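Local coordinates for Tb427.07.360- putative uncharacterized metacyclic invariant surface protein from Trypanosoma brucei (Trypanosoma brucei, PDB 5VTL) that is of unknown function but forms an elongated, almost wholly helical invariant surface protein, presumably displayed on the metacyclic stage of the parasite, at residues S5-A10 / D110-V115; A16-P21 / G103-I108; K40-C45 / E75-E80; V66-A71 / A198-E203; S88-Y93 / D175-A180. All blocks are in the same frame, centred on the assembly; numbering follows the deposited sequence.

Interaction 1. Residues S5-A10 / D110-V115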
# COMPACT_ATOMS: atom_id res chain seq x y z
N SER A 5 -21.77 -11.45 19.66
CA SER A 5 -21.51 -11.22 18.25
C SER A 5 -21.56 -9.73 17.88
O SER A 5 -20.74 -9.27 17.06
CB SER A 5 -22.47 -12.02 17.38
OG SER A 5 -22.20 -13.40 17.51
N HIS A 6 -22.51 -8.98 18.45
CA HIS A 6 -22.60 -7.54 18.16
C HIS A 6 -21.32 -6.87 18.63
O HIS A 6 -20.70 -6.08 17.93
CB HIS A 6 -23.76 -6.86 18.88
CG HIS A 6 -25.13 -7.30 18.45
ND1 HIS A 6 -25.72 -6.89 17.27
CD2 HIS A 6 -26.06 -8.04 19.09
CE1 HIS A 6 -26.94 -7.39 17.20
NE2 HIS A 6 -27.17 -8.10 18.29
N VAL A 7 -20.91 -7.20 19.85
CA VAL A 7 -19.72 -6.54 20.42
C VAL A 7 -18.46 -6.97 19.67
O VAL A 7 -17.56 -6.15 19.43
CB VAL A 7 -19.62 -6.84 21.93
CG1 VAL A 7 -18.33 -6.28 22.51
CG2 VAL A 7 -20.80 -6.24 22.63
N SER A 8 -18.37 -8.23 19.27
CA SER A 8 -17.21 -8.67 18.50
C SER A 8 -17.05 -7.88 17.19
O SER A 8 -15.94 -7.47 16.82
CB SER A 8 -17.30 -10.17 18.20
OG SER A 8 -17.07 -10.91 19.37
N ALA A 9 -18.17 -7.71 16.49
CA ALA A 9 -18.20 -6.94 15.26
C ALA A 9 -17.76 -5.49 15.50
O ALA A 9 -16.95 -4.94 14.75
CB ALA A 9 -19.60 -6.96 14.70
N ALA A 10 -18.30 -4.87 16.54
CA ALA A 10 -17.97 -3.48 16.85
C ALA A 10 -16.50 -3.34 17.22
O ALA A 10 -15.87 -2.35 16.86
CB ALA A 10 -18.84 -2.97 17.98
N ASP A 110 -18.18 4.76 21.67
CA ASP A 110 -19.29 5.04 22.59
C ASP A 110 -20.12 3.76 22.78
O ASP A 110 -20.47 3.41 23.90
CB ASP A 110 -20.21 6.15 22.05
CG ASP A 110 -19.68 7.56 22.36
OD1 ASP A 110 -18.61 7.72 23.03
OD2 ASP A 110 -20.36 8.52 21.95
N TYR A 111 -20.44 3.10 21.67
CA TYR A 111 -21.20 1.85 21.74
C TYR A 111 -20.46 0.85 22.61
O TYR A 111 -21.07 0.21 23.48
CB TYR A 111 -21.45 1.26 20.34
CG TYR A 111 -21.91 -0.18 20.40
CD1 TYR A 111 -23.21 -0.49 20.70
CD2 TYR A 111 -21.01 -1.23 20.22
CE1 TYR A 111 -23.64 -1.80 20.78
CE2 TYR A 111 -21.44 -2.56 20.30
CZ TYR A 111 -22.75 -2.83 20.59
OH TYR A 111 -23.17 -4.15 20.68
N LEU A 112 -19.16 0.70 22.40
CA LEU A 112 -18.40 -0.27 23.19
C LEU A 112 -18.42 0.08 24.68
O LEU A 112 -18.63 -0.81 25.52
CB LEU A 112 -16.97 -0.40 22.66
CG LEU A 112 -16.83 -1.11 21.32
CD1 LEU A 112 -15.42 -0.91 20.75
CD2 LEU A 112 -17.17 -2.60 21.40
N LYS A 113 -18.25 1.35 25.01
CA LYS A 113 -18.30 1.76 26.41
C LYS A 113 -19.68 1.48 27.00
O LYS A 113 -19.80 1.04 28.15
CB LYS A 113 -17.96 3.25 26.55
CG LYS A 113 -18.12 3.80 27.97
CD LYS A 113 -17.53 5.21 28.07
CE LYS A 113 -17.31 5.65 29.53
NZ LYS A 113 -17.26 7.16 29.66
N SER A 114 -20.71 1.70 26.19
CA SER A 114 -22.10 1.46 26.60
C SER A 114 -22.35 0.01 26.98
O SER A 114 -23.22 -0.25 27.79
CB SER A 114 -23.11 1.87 25.51
OG SER A 114 -23.33 0.81 24.55
N VAL A 115 -21.62 -0.94 26.39
CA VAL A 115 -21.78 -2.34 26.77
C VAL A 115 -20.90 -2.67 27.96
O VAL A 115 -21.32 -3.39 28.89
CB VAL A 115 -21.46 -3.29 25.59
CG1 VAL A 115 -21.65 -4.75 26.02
CG2 VAL A 115 -22.34 -2.94 24.38

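Interaction 2. Residues A16-P21 / G103-I108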
# COMPACT_ATOMS: atom_id res chain seq x y z
N ALA A 16 -9.82 -1.74 13.83
CA ALA A 16 -9.47 -1.46 12.44
C ALA A 16 -9.27 0.04 12.21
O ALA A 16 -8.27 0.46 11.64
CB ALA A 16 -10.57 -2.01 11.50
N LEU A 17 -10.23 0.86 12.65
CA LEU A 17 -10.17 2.29 12.42
C LEU A 17 -8.99 2.89 13.18
O LEU A 17 -8.31 3.75 12.65
CB LEU A 17 -11.46 2.97 12.88
CG LEU A 17 -12.71 2.61 12.07
CD1 LEU A 17 -13.96 3.08 12.83
CD2 LEU A 17 -12.62 3.22 10.69
N HIS A 18 -8.75 2.44 14.41
CA HIS A 18 -7.61 2.96 15.15
C HIS A 18 -6.28 2.50 14.60
O HIS A 18 -5.23 3.08 14.90
CB HIS A 18 -7.70 2.58 16.62
CG HIS A 18 -8.68 3.41 17.37
ND1 HIS A 18 -9.92 2.95 17.74
CD2 HIS A 18 -8.61 4.70 17.79
CE1 HIS A 18 -10.57 3.91 18.38
NE2 HIS A 18 -9.80 4.98 18.42
N GLY A 19 -6.31 1.41 13.85
CA GLY A 19 -5.11 0.91 13.22
C GLY A 19 -4.69 1.65 11.97
O GLY A 19 -3.53 1.57 11.57
N ILE A 20 -5.61 2.39 11.37
CA ILE A 20 -5.39 3.05 10.08
C ILE A 20 -4.14 3.95 10.06
O ILE A 20 -3.35 3.88 9.13
CB ILE A 20 -6.63 3.87 9.62
CG1 ILE A 20 -7.82 2.95 9.27
CG2 ILE A 20 -6.31 4.81 8.45
CD1 ILE A 20 -7.73 2.25 7.97
N PRO A 21 -3.96 4.80 11.09
CA PRO A 21 -2.75 5.65 11.09
C PRO A 21 -1.48 4.83 11.03
O PRO A 21 -0.54 5.23 10.35
CB PRO A 21 -2.83 6.41 12.43
CG PRO A 21 -4.22 6.30 12.88
CD PRO A 21 -4.87 5.11 12.21
N GLY A 103 -12.57 10.18 12.24
CA GLY A 103 -13.88 10.74 12.45
C GLY A 103 -15.01 9.71 12.59
O GLY A 103 -16.16 10.07 12.78
N LYS A 104 -14.66 8.43 12.50
CA LYS A 104 -15.63 7.37 12.64
C LYS A 104 -15.46 6.58 13.94
O LYS A 104 -16.32 5.77 14.26
CB LYS A 104 -15.49 6.41 11.47
CG LYS A 104 -15.85 7.03 10.16
CD LYS A 104 -15.96 6.01 9.07
CE LYS A 104 -16.33 6.68 7.76
NZ LYS A 104 -17.58 7.49 7.87
N THR A 105 -14.39 6.82 14.68
CA THR A 105 -14.14 6.05 15.90
C THR A 105 -15.12 6.37 17.04
O THR A 105 -15.54 5.47 17.75
CB THR A 105 -12.69 6.19 16.42
OG1 THR A 105 -12.41 7.56 16.75
CG2 THR A 105 -11.66 5.70 15.36
N ALA A 106 -15.46 7.65 17.23
CA ALA A 106 -16.25 8.03 18.42
C ALA A 106 -17.58 7.29 18.58
O ALA A 106 -17.88 6.78 19.65
CB ALA A 106 -16.46 9.58 18.46
N PRO A 107 -18.41 7.22 17.52
CA PRO A 107 -19.66 6.45 17.71
C PRO A 107 -19.46 4.95 18.06
O PRO A 107 -20.22 4.39 18.85
CB PRO A 107 -20.38 6.61 16.37
CG PRO A 107 -19.71 7.79 15.68
CD PRO A 107 -18.30 7.76 16.15
N ILE A 108 -18.45 4.31 17.48
CA ILE A 108 -18.20 2.89 17.73
C ILE A 108 -17.69 2.73 19.16
O ILE A 108 -18.12 1.86 19.91
CB ILE A 108 -17.16 2.31 16.75
CG1 ILE A 108 -17.49 2.73 15.32
CG2 ILE A 108 -17.08 0.78 16.89
CD1 ILE A 108 -18.84 2.38 14.87

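Interaction 3. Residues K40-C45 / E75-E80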
# COMPACT_ATOMS: atom_id res chain seq x y z
N LYS A 40 17.83 3.60 -8.13
CA LYS A 40 19.08 2.86 -8.10
C LYS A 40 19.18 2.02 -9.40
O LYS A 40 20.26 1.88 -9.99
CB LYS A 40 19.15 1.96 -6.88
CG LYS A 40 20.45 1.18 -6.76
CD LYS A 40 20.53 0.31 -5.49
CE LYS A 40 20.59 1.11 -4.20
NZ LYS A 40 21.85 1.91 -4.05
N ALA A 41 18.05 1.49 -9.85
CA ALA A 41 18.02 0.70 -11.08
C ALA A 41 18.35 1.55 -12.30
O ALA A 41 19.07 1.14 -13.19
CB ALA A 41 16.66 0.00 -11.24
N ARG A 42 17.81 2.76 -12.33
CA ARG A 42 18.08 3.65 -13.43
C ARG A 42 19.57 4.04 -13.42
O ARG A 42 20.22 4.11 -14.47
CB ARG A 42 17.17 4.88 -13.32
CG ARG A 42 17.40 5.97 -14.38
CD ARG A 42 18.37 7.05 -13.93
NE ARG A 42 17.86 7.73 -12.76
CZ ARG A 42 18.58 8.46 -11.92
NH1 ARG A 42 19.89 8.62 -12.10
NH2 ARG A 42 17.99 9.01 -10.87
N GLU A 43 20.11 4.29 -12.25
CA GLU A 43 21.55 4.57 -12.15
C GLU A 43 22.38 3.41 -12.74
O GLU A 43 23.35 3.63 -13.46
CB GLU A 43 21.94 4.81 -10.69
CG GLU A 43 21.56 6.19 -10.19
CD GLU A 43 21.58 6.29 -8.66
OE1 GLU A 43 21.97 5.30 -8.01
OE2 GLU A 43 21.16 7.33 -8.12
N GLY A 44 21.96 2.18 -12.46
CA GLY A 44 22.62 1.01 -13.00
C GLY A 44 22.53 0.95 -14.51
O GLY A 44 23.44 0.46 -15.18
N CYS A 45 21.42 1.42 -15.07
CA CYS A 45 21.29 1.50 -16.52
C CYS A 45 22.23 2.53 -17.09
O CYS A 45 22.79 2.34 -18.14
CB CYS A 45 19.86 1.86 -16.94
SG CYS A 45 18.70 0.53 -16.66
N GLU A 75 13.67 2.85 -20.72
CA GLU A 75 12.61 2.16 -19.99
C GLU A 75 12.70 2.35 -18.48
O GLU A 75 11.69 2.48 -17.79
CB GLU A 75 12.64 0.67 -20.31
CG GLU A 75 11.80 0.33 -21.51
CD GLU A 75 11.79 -1.14 -21.83
OE1 GLU A 75 10.82 -1.60 -22.46
OE2 GLU A 75 12.76 -1.81 -21.46
N ALA A 76 13.91 2.29 -17.95
CA ALA A 76 14.14 2.49 -16.52
C ALA A 76 13.80 3.93 -16.11
O ALA A 76 13.26 4.17 -15.03
CB ALA A 76 15.58 2.17 -16.18
N GLU A 77 14.12 4.89 -16.97
CA GLU A 77 13.78 6.29 -16.69
C GLU A 77 12.27 6.45 -16.61
O GLU A 77 11.76 7.06 -15.67
CB GLU A 77 14.39 7.21 -17.74
CG GLU A 77 15.91 7.33 -17.61
CD GLU A 77 16.55 8.20 -18.67
OE1 GLU A 77 17.48 8.96 -18.32
OE2 GLU A 77 16.15 8.10 -19.85
N SER A 78 11.53 5.84 -17.54
CA SER A 78 10.08 5.90 -17.48
C SER A 78 9.52 5.23 -16.24
O SER A 78 8.59 5.76 -15.60
CB SER A 78 9.45 5.31 -18.74
OG SER A 78 9.91 5.98 -19.90
N ALA A 79 10.08 4.08 -15.86
CA ALA A 79 9.63 3.34 -14.68
C ALA A 79 9.92 4.11 -13.40
O ALA A 79 9.08 4.17 -12.48
CB ALA A 79 10.29 1.94 -14.62
N GLU A 80 11.11 4.72 -13.33
CA GLU A 80 11.45 5.61 -12.21
C GLU A 80 10.44 6.74 -12.04
O GLU A 80 9.96 7.02 -10.93
CB GLU A 80 12.84 6.19 -12.39
CG GLU A 80 13.25 7.15 -11.26
CD GLU A 80 14.63 7.73 -11.44
OE1 GLU A 80 15.21 8.21 -10.45
OE2 GLU A 80 15.15 7.69 -12.59

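Interaction 4. Residues V66-A71 / A198-E203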
# COMPACT_ATOMS: atom_id res chain seq x y z
N VAL A 66 25.13 -1.27 -27.43
CA VAL A 66 24.94 0.10 -26.99
C VAL A 66 23.46 0.48 -27.17
O VAL A 66 22.85 1.08 -26.29
CB VAL A 66 25.80 1.11 -27.79
CG1 VAL A 66 25.43 2.53 -27.43
CG2 VAL A 66 27.28 0.87 -27.57
N GLY A 67 22.89 0.12 -28.30
CA GLY A 67 21.48 0.40 -28.54
C GLY A 67 20.53 -0.25 -27.54
O GLY A 67 19.59 0.38 -27.06
N ARG A 68 20.78 -1.51 -27.23
CA ARG A 68 19.97 -2.22 -26.26
C ARG A 68 20.09 -1.57 -24.87
O ARG A 68 19.09 -1.44 -24.13
CB ARG A 68 20.41 -3.68 -26.20
CG ARG A 68 19.61 -4.53 -25.23
CD ARG A 68 20.04 -5.99 -25.26
NE ARG A 68 19.27 -6.80 -24.31
CZ ARG A 68 19.63 -7.99 -23.84
NH1 ARG A 68 20.80 -8.53 -24.17
NH2 ARG A 68 18.84 -8.62 -22.99
N ALA A 69 21.31 -1.18 -24.50
CA ALA A 69 21.55 -0.49 -23.23
C ALA A 69 20.77 0.85 -23.16
O ALA A 69 20.16 1.18 -22.14
CB ALA A 69 23.02 -0.23 -23.04
N ARG A 70 20.82 1.61 -24.24
CA ARG A 70 20.13 2.89 -24.28
C ARG A 70 18.63 2.76 -24.19
O ARG A 70 17.96 3.58 -23.56
CB ARG A 70 20.51 3.65 -25.56
CG ARG A 70 21.93 4.19 -25.51
CD ARG A 70 22.33 5.02 -26.73
NE ARG A 70 23.65 5.62 -26.47
CZ ARG A 70 24.56 5.92 -27.38
NH1 ARG A 70 24.32 5.69 -28.67
NH2 ARG A 70 25.71 6.45 -27.01
N ALA A 71 18.09 1.73 -24.83
CA ALA A 71 16.66 1.48 -24.83
C ALA A 71 16.20 1.08 -23.44
O ALA A 71 15.15 1.49 -22.97
CB ALA A 71 16.31 0.38 -25.85
N ALA A 198 19.92 -3.92 -19.45
CA ALA A 198 21.02 -3.00 -19.68
C ALA A 198 22.33 -3.68 -19.30
O ALA A 198 23.30 -3.60 -20.03
CB ALA A 198 20.84 -1.69 -18.89
N ARG A 199 22.34 -4.35 -18.16
CA ARG A 199 23.57 -4.97 -17.69
C ARG A 199 24.02 -6.11 -18.60
O ARG A 199 25.20 -6.27 -18.89
CB ARG A 199 23.37 -5.49 -16.26
CG ARG A 199 24.66 -5.85 -15.57
CD ARG A 199 24.40 -6.37 -14.17
NE ARG A 199 23.70 -7.65 -14.18
CZ ARG A 199 22.49 -7.87 -13.69
NH1 ARG A 199 21.78 -6.90 -13.11
NH2 ARG A 199 21.96 -9.09 -13.78
N LYS A 200 23.06 -6.89 -19.07
CA LYS A 200 23.37 -7.96 -20.00
C LYS A 200 23.94 -7.43 -21.31
O LYS A 200 24.82 -8.06 -21.90
CB LYS A 200 22.14 -8.81 -20.26
CG LYS A 200 21.69 -9.64 -19.09
CD LYS A 200 20.39 -10.37 -19.41
CE LYS A 200 19.74 -11.04 -18.17
NZ LYS A 200 20.54 -12.18 -17.67
N ALA A 201 23.43 -6.29 -21.78
CA ALA A 201 23.99 -5.62 -22.95
C ALA A 201 25.43 -5.18 -22.73
O ALA A 201 26.31 -5.41 -23.58
CB ALA A 201 23.15 -4.42 -23.31
N ALA A 202 25.69 -4.55 -21.58
CA ALA A 202 27.04 -4.10 -21.27
C ALA A 202 27.97 -5.31 -21.21
O ALA A 202 29.10 -5.27 -21.69
CB ALA A 202 27.08 -3.35 -19.97
N GLU A 203 27.48 -6.39 -20.62
CA GLU A 203 28.32 -7.58 -20.42
C GLU A 203 28.66 -8.19 -21.76
O GLU A 203 29.81 -8.63 -22.00
CB GLU A 203 27.60 -8.60 -19.53
CG GLU A 203 27.59 -8.16 -18.07
CD GLU A 203 26.75 -9.04 -17.19
OE1 GLU A 203 26.06 -9.94 -17.72
OE2 GLU A 203 26.79 -8.81 -15.95

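Interaction 5. Residues S88-Y93 / D175-A180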
# COMPACT_ATOMS: atom_id res chain seq x y z
N SER A 88 3.71 10.00 -5.06
CA SER A 88 2.94 11.22 -4.81
C SER A 88 1.46 10.91 -4.62
O SER A 88 0.80 11.52 -3.77
CB SER A 88 3.16 12.26 -5.90
OG SER A 88 2.70 11.79 -7.14
N ASP A 89 0.92 9.98 -5.41
CA ASP A 89 -0.44 9.48 -5.17
C ASP A 89 -0.60 8.86 -3.77
O ASP A 89 -1.56 9.16 -3.06
CB ASP A 89 -0.84 8.45 -6.22
CG ASP A 89 -0.96 9.04 -7.62
OD1 ASP A 89 -0.93 10.29 -7.75
OD2 ASP A 89 -1.09 8.25 -8.58
N VAL A 90 0.34 8.00 -3.38
CA VAL A 90 0.31 7.36 -2.06
C VAL A 90 0.24 8.42 -0.96
O VAL A 90 -0.50 8.29 0.03
CB VAL A 90 1.57 6.47 -1.85
CG1 VAL A 90 1.73 6.03 -0.41
CG2 VAL A 90 1.50 5.23 -2.76
N GLU A 91 1.02 9.47 -1.14
CA GLU A 91 1.14 10.48 -0.10
C GLU A 91 -0.19 11.21 0.08
O GLU A 91 -0.58 11.57 1.19
CB GLU A 91 2.25 11.45 -0.49
CG GLU A 91 3.63 10.93 -0.10
CD GLU A 91 4.76 11.72 -0.73
OE1 GLU A 91 4.46 12.60 -1.57
OE2 GLU A 91 5.95 11.46 -0.39
N GLN A 92 -0.89 11.41 -1.02
CA GLN A 92 -2.18 12.08 -1.01
C GLN A 92 -3.18 11.17 -0.33
O GLN A 92 -3.83 11.57 0.62
CB GLN A 92 -2.58 12.39 -2.44
CG GLN A 92 -4.03 12.66 -2.73
CD GLN A 92 -4.29 12.64 -4.24
OE1 GLN A 92 -3.34 12.65 -5.04
NE2 GLN A 92 -5.56 12.60 -4.62
N TYR A 93 -3.27 9.92 -0.77
CA TYR A 93 -4.24 9.01 -0.18
C TYR A 93 -3.92 8.66 1.26
O TYR A 93 -4.83 8.44 2.05
CB TYR A 93 -4.37 7.75 -1.04
CG TYR A 93 -4.86 8.08 -2.43
CD1 TYR A 93 -6.03 8.84 -2.63
CD2 TYR A 93 -4.15 7.67 -3.53
CE1 TYR A 93 -6.47 9.15 -3.92
CE2 TYR A 93 -4.58 7.98 -4.83
CZ TYR A 93 -5.73 8.72 -5.01
OH TYR A 93 -6.14 9.01 -6.30
N ASP A 175 -8.74 1.97 -0.84
CA ASP A 175 -8.52 1.25 -2.08
C ASP A 175 -7.54 2.01 -2.99
O ASP A 175 -6.67 1.42 -3.62
CB ASP A 175 -9.82 1.02 -2.84
CG ASP A 175 -10.62 -0.17 -2.34
OD1 ASP A 175 -10.09 -1.07 -1.63
OD2 ASP A 175 -11.82 -0.19 -2.66
N GLN A 176 -7.71 3.33 -3.08
CA GLN A 176 -6.85 4.14 -3.93
C GLN A 176 -5.42 4.11 -3.42
O GLN A 176 -4.47 4.05 -4.19
CB GLN A 176 -7.35 5.58 -3.98
CG GLN A 176 -8.58 5.72 -4.78
CD GLN A 176 -8.28 6.14 -6.19
OE1 GLN A 176 -7.27 5.72 -6.77
NE2 GLN A 176 -9.14 6.97 -6.77
N LEU A 177 -5.30 4.13 -2.10
CA LEU A 177 -4.00 4.04 -1.46
C LEU A 177 -3.31 2.72 -1.81
O LEU A 177 -2.17 2.71 -2.23
CB LEU A 177 -4.16 4.18 0.07
CG LEU A 177 -2.90 4.00 0.92
CD1 LEU A 177 -1.75 4.88 0.45
CD2 LEU A 177 -3.23 4.30 2.40
N GLU A 178 -4.02 1.61 -1.68
CA GLU A 178 -3.43 0.31 -1.96
C GLU A 178 -3.03 0.20 -3.43
O GLU A 178 -2.00 -0.40 -3.76
CB GLU A 178 -4.39 -0.82 -1.57
CG GLU A 178 -4.66 -0.91 -0.06
CD GLU A 178 -5.31 -2.22 0.38
OE1 GLU A 178 -5.91 -2.97 -0.43
OE2 GLU A 178 -5.17 -2.51 1.59
N ALA A 179 -3.84 0.76 -4.31
CA ALA A 179 -3.60 0.69 -5.74
C ALA A 179 -2.36 1.49 -6.11
O ALA A 179 -1.57 1.07 -6.97
CB ALA A 179 -4.82 1.18 -6.52
N ALA A 180 -2.17 2.61 -5.44
CA ALA A 180 -1.01 3.47 -5.67
C ALA A 180 0.25 2.79 -5.20
O ALA A 180 1.29 2.83 -5.88
CB ALA A 180 -1.20 4.81 -4.97

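Interaction 1. Residues S5-A10 / D110-V115
Segments 5-10 and 110-115 run roughly antiparallel, their short helical axes inclined at 144° and separated by 10.3 Å at closest approach, with V7 and L112 facing each other. Y111 spans much of this gap. A chi1 of 165° swings its ring away from its own backbone N and across to the other helix. There Y111 CE2 lies 3.5 Å from A10 CB, approached obliquely, and Y111 OH ends 3.3 Å from H6 CB and close to V7 CG2. That hydroxyl is not left without a polar partner, for it is hydrogen-bonded to Q1 O at the chain's start. V115 CG2 sits over one face of the ring, offset toward its rim, while V115 CG1 meets V7 CG2 at 3.8 Å. The other branch of V7 turns to L112: V7 CG1 lies 4.0 Å from L112 CD2, and the same methyl of L112 also touches A10 CB. The two branches of V7 thus divide their contacts, CG1 to L112 and CG2 to Y111 and V115. This is apolar helix packing at the broad end of the molecule, where helix 123-130 adds I128 and A129 against V7, and helix 141-154 covers H6 with F154.

Interaction 2. Residues A16-P21 / G103-I108
Two side-chain torsions set up the meeting of H18 and T105. In H18, CG stands anti to the carbonyl carbon (chi1 -77°) and the ring swings toward segment 103-108; in T105, a chi1 of 62° turns OG1 back over its own backbone and directs CG2 at the imidazole. The result is a CH-pi contact: T105 CG2 lies 3.8 Å from the centroid of the H18 ring, 17° off the ring normal. H18 ND1 is hydrogen-bonded to S14 O and T105 OG1 to A102 O, and it is the carbon side of the threonine, CG2 with CB, that faces the ring. The same methyl serves L17 as well, with T105 CG2 3.7 Å from L17 CB. In the fold, the contact lies just past the bend that ends the long helix 63-102, where G103 and K104 lead into the short helix 105-116 and lay its first turn against helix 4-58. L17 CD1 reaches K104 CB at 3.9 Å, the two side chains crossing at about a right angle, and I108 CG1 at 4.3 Å. Beyond its CB, K104 leads away from L17, and its NZ is hydrogen-bonded to G166 O on helix 157-209, whose L170 also packs on L17.

Interaction 3. Residues K40-C45 / E75-E80
E80 OE1 is held by two groups at once: R42 NH2 donates to it over 2.9 Å, and S39 OG, from the turn before R42, hydrogen-bonds to it as well. K84 NZ adds a long, weak ion pair. The other carboxylate oxygen is met by the epsilon nitrogen, with R42 NE 2.7 Å from E80 OE2 and an N-H...O angle of 167°. R42 therefore grips E80 side-on, one nitrogen to each oxygen, and the guanidinium and carboxylate planes lie only 23° apart. OE1 uses its syn lone pair; OE2 is also met on the syn side, though somewhat out of the carboxylate plane. The fit depends on a folded arginine facing a straight glutamate: R42 bends at chi2 and chi3, whereas E80 is extended. This salt bridge joins the first two long helices of the antiparallel bundle, 4-58 and 63-102, whose short segments here are inclined at 164° and come within 8.8 Å. This closeness is consistent with the small A76 facing the opposing backbone, its CB 4.0 Å from R42 CA. On one side of A76 CB lies C45 SG at 3.6 Å, a buried apolar contact toward helix 157-209, where A198 also meets C45. Toward the bundle's outer side, R42 CG meets E77 CG at 3.8 Å, the two side chains slanting across each other. The remaining guanidinium nitrogen, R42 NH1, is hydrogen-bonded to Q46 OE1 one turn on in its own helix, a bond that helps fix the rotation of the group gripping E80.

Interaction 4. Residues V66-A71 / A198-E203
A close alanine-mediated pairing of long antiparallel helices is the motif here, with a spacing like that of an Alacoil. The axes of segments 66-71 and 198-203 approach to 8.1 Å at an angle of 162°, and backbone nearly meets backbone: A69 CA lies 4.4 Å from A198 CA. One turn further along helix 157-209, A201 turns its methyl to the opposing helix, where A201 CB rests 3.9 Å from A69 N and 4.2 Å from A69 CB. R68 then roofs this methyl. Its CG is anti to the backbone N (chi1 -179°) and the chain stays extended as far as NE, so that CB, CG and CD all run alongside A201 CB, with R68 CD at 4.0 Å. The guanidinium thereby comes to lie with one face over A201 N, while R68 NH1 approaches K200 CB to 4.1 Å. K200 carries its amine away from this spot, and R68 NH2 is instead hydrogen-bonded to N197 OD1, one turn back on the helix it covers. The alanine contact is bordered on one side by the aliphatic arm of R68. Helix 4-58 closes the inner side, with V49 against A69 and with C45 and A48 against A198.

Interaction 5. Residues S88-Y93 / D175-A180
Q176 lies flat against Y93: Q176 CB stands 3.5 Å from the centroid of the Y93 ring and just 4° off its normal, a CH-pi contact almost exactly over the middle of the face. Beyond CB the glutamine folds at chi2, which lays its amide nearly parallel to the ring, the planes 19° apart, with OE1 of Q176 3.5 Å from Y93 OH. The opposite face of the ring has Q92 CD near its rim, so two glutamines flank the tyrosine. At the root of the ring Y93 CB packs on L177 CB at 3.7 Å, and at its edge, near the ring plane, is A180 CB. That methyl of A180 is shared further: V90 CG2 approaches A180 CB to 3.5 Å, and D89 CB lies 3.9 Å from it. A second apolar link forms where V90 CG1 meets L177 CD1 at 3.8 Å. These residues recur three or four apart along antiparallel helices 63-102 and 157-209, whose short segments are inclined at 157° and 8.5 Å apart near the middle of the elongated bundle; V90 is level with A180 and Y93 with L177. Helix 4-58 supports the buried side, placing K28 and A31 on V90, and V24 and L27 on L177. On the more open side, D89 OD2 forms a salt bridge with R183 NH1, one turn beyond A180, while E173 touches Y93 from the turn before Q176.

How the interactions relate
Interactions 3, 4 and 5 join the three long helices along the rod: interaction 3 pairs 4-58 with 63-102, while interactions 4 and 5 both pair 63-102 with 157-209, their centres 33 Å apart. Interactions 3 and 4 touch where C45 SG packs on A198 CB, bringing all three helices together; alanines allow close backbones in both, but only the former adds a salt bridge across its segments. Interactions 1 and 2, at the other end, both set helix 105-116 on 4-58 and meet through A10 O and I108 CG2. Interactions 1, 3 and 4 are buried, 5 partly so, and 2 lies at the surface. Aromatic groups mark interactions 1, 2 and 5.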